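Local structure of carbohydrate esterase family 2 (CE2) (Chaetomium olivicolor, 4XVH) at residues A31-A36 against I90-I95. The protein is a putative acetyl xylan esterase of carbohydrate esterase family 2, which probably removes acetyl groups from plant cell-wall polysaccharides. Residues are numbered along the deposited sequence; the frame is centred on the assembly and turned at random.
Sequences ATIGIA and IFLGNI
Gly-34 bonds to Gly-93 and Asn-94 at the middle of an antiparallel strand pair broken by a beta bulge, in the jelly-roll beta-sandwich domain that accompanies the SGNH-type esterase domain. Ile-33 pairs with Ile-95 and Ile-35 with Leu-92, both non-hydrogen-bonded pairs, and the register slips by one residue between them.

Three backbone hydrogen bonds join segments 31-36 and 90-95. Gly-34 works in both directions: its N donates to Asn-94 O at 2.9 Å, and its O accepts Gly-93 N, also at 2.9 Å. The second bond is nearly straight (168° at the hydrogen), although its donor lies well above the carbonyl plane, 63° out of it. Past the bulge, Ala-36 N closes on Phe-91 O at 2.7 Å, where the chain turns a corner. At the other end, Ile-95 CA makes a CA-H...O contact with Thr-32 O at 3.3 Å.

The apolar contacts lie along the strands. Ile-33 and Ile-95 lie alongside each other with the same heading, on one face of the sheet, where Ile-95 meets Phe-24 of strand 21-28 in the other sheet of the sandwich. Because CG2 of Ile-33 is anti to the backbone N, it lies between Ile-95 CD1 and Leu-92 CD2, the latter 3.9 Å away. Further along, Ile-35 crosses Ile-90, and Phe-59 touches both. Cutting Ile-35 back to an alanine would probably leave Ile-90 CG2 and Phe-59 without their shared apolar partner and open a gap between them. Ile-90 CG2 is almost equidistant from two Ile-35 carbons on one side of it, 4.0 Å from CD1 and 4.1 Å from CG2.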
loop_
_atom_site.group_PDB
_atom_site.type_symbol
_atom_site.label_atom_id
_atom_site.label_comp_id
_atom_site.label_asym_id
_atom_site.label_seq_id
_atom_site.Cartn_x
_atom_site.Cartn_y
_atom_site.Cartn_z
ATOM N N ALA A 31 -0.506 -22.357 -16.429
ATOM C CA ALA A 31 -1.718 -21.829 -15.797
ATOM C C ALA A 31 -2.045 -20.455 -16.383
ATOM O O ALA A 31 -1.151 -19.712 -16.800
ATOM C CB ALA A 31 -1.553 -21.744 -14.272
ATOM N N THR A 32 -3.332 -20.129 -16.426
ATOM C CA THR A 32 -3.747 -18.818 -16.926
ATOM C C THR A 32 -4.692 -18.136 -15.950
ATOM O O THR A 32 -5.683 -18.721 -15.504
ATOM C CB THR A 32 -4.436 -18.914 -18.309
ATOM O OG1 THR A 32 -3.576 -19.590 -19.236
ATOM C CG2 THR A 32 -4.735 -17.513 -18.846
ATOM N N ILE A 33 -4.347 -16.902 -15.588
ATOM C CA ILE A 33 -5.219 -16.059 -14.779
ATOM C C ILE A 33 -6.082 -15.250 -15.710
ATOM O O ILE A 33 -5.629 -14.276 -16.269
ATOM C CB ILE A 33 -4.426 -15.133 -13.868
ATOM C CG1 ILE A 33 -3.451 -15.939 -13.024
ATOM C CG2 ILE A 33 -5.371 -14.331 -12.992
ATOM C CD1 ILE A 33 -2.385 -15.099 -12.387
ATOM N N GLY A 34 -7.324 -15.683 -15.905
ATOM C CA GLY A 34 -8.210 -14.984 -16.808
ATOM C C GLY A 34 -8.452 -13.547 -16.367
ATOM O O GLY A 34 -8.410 -13.231 -15.190
ATOM N N ILE A 35 -8.711 -12.678 -17.329
ATOM C CA ILE A 35 -9.039 -11.294 -17.045
ATOM C C ILE A 35 -10.398 -10.979 -17.641
ATOM O O ILE A 35 -10.603 -11.112 -18.842
ATOM C CB ILE A 35 -7.972 -10.339 -17.603
ATOM C CG1 ILE A 35 -6.670 -10.522 -16.802
ATOM C CG2 ILE A 35 -8.463 -8.881 -17.576
ATOM C CD1 ILE A 35 -5.578 -9.539 -17.145
ATOM N N ALA A 36 -11.324 -10.573 -16.787
ATOM C CA ALA A 36 -12.666 -10.254 -17.227
ATOM C C ALA A 36 -12.652 -8.918 -17.952
ATOM O O ALA A 36 -13.200 -8.787 -19.034
ATOM C CB ALA A 36 -13.626 -10.235 -16.039
ATOM N N ILE A 90 -7.810 -3.953 -12.551
ATOM C CA ILE A 90 -7.982 -5.192 -13.304
ATOM C C ILE A 90 -9.140 -5.992 -12.712
ATOM O O ILE A 90 -9.192 -6.202 -11.498
ATOM C CB ILE A 90 -6.697 -6.066 -13.302
ATOM C CG1 ILE A 90 -5.541 -5.290 -13.952
ATOM C CG2 ILE A 90 -6.971 -7.374 -14.049
ATOM C CD1 ILE A 90 -4.134 -5.783 -13.555
ATOM N N PHE A 91 -10.096 -6.400 -13.541
ATOM C CA PHE A 91 -11.159 -7.279 -13.041
ATOM C C PHE A 91 -10.840 -8.723 -13.428
ATOM O O PHE A 91 -10.761 -9.037 -14.621
ATOM C CB PHE A 91 -12.523 -6.855 -13.586
ATOM C CG PHE A 91 -13.027 -5.539 -13.024
ATOM C CD1 PHE A 91 -12.519 -4.326 -13.483
ATOM C CD2 PHE A 91 -14.033 -5.521 -12.062
ATOM C CE1 PHE A 91 -13.001 -3.110 -12.961
ATOM C CE2 PHE A 91 -14.525 -4.315 -11.543
ATOM C CZ PHE A 91 -14.010 -3.117 -12.000
ATOM N N LEU A 92 -10.638 -9.588 -12.431
ATOM C CA LEU A 92 -10.210 -10.955 -12.685
ATOM C C LEU A 92 -11.363 -11.823 -13.159
ATOM O O LEU A 92 -12.516 -11.617 -12.752
ATOM C CB LEU A 92 -9.580 -11.571 -11.434
ATOM C CG LEU A 92 -8.196 -11.008 -11.046
ATOM C CD1 LEU A 92 -7.585 -11.839 -9.952
ATOM C CD2 LEU A 92 -7.276 -11.008 -12.249
ATOM N N GLY A 93 -11.035 -12.794 -14.014
ATOM C CA GLY A 93 -11.968 -13.829 -14.437
ATOM C C GLY A 93 -11.667 -15.149 -13.735
ATOM O O GLY A 93 -11.383 -15.169 -12.530
ATOM N N ASN A 94 -11.721 -16.252 -14.472
ATOM C CA ASN A 94 -11.389 -17.542 -13.888
ATOM C C ASN A 94 -9.939 -17.973 -14.116
ATOM O O ASN A 94 -9.313 -17.609 -15.104
ATOM C CB ASN A 94 -12.337 -18.596 -14.417
ATOM C CG ASN A 94 -13.757 -18.370 -13.937
ATOM O OD1 ASN A 94 -13.989 -18.032 -12.775
ATOM N ND2 ASN A 94 -14.730 -18.614 -14.830
ATOM N N ILE A 95 -9.418 -18.742 -13.167
ATOM C CA ILE A 95 -8.060 -19.234 -13.240
ATOM C C ILE A 95 -8.063 -20.682 -13.670
ATOM O O ILE A 95 -8.791 -21.493 -13.100
ATOM C CB ILE A 95 -7.349 -19.088 -11.902
ATOM C CG1 ILE A 95 -7.425 -17.613 -11.474
ATOM C CG2 ILE A 95 -5.912 -19.619 -12.022
ATOM C CD1 ILE A 95 -6.568 -17.225 -10.286
#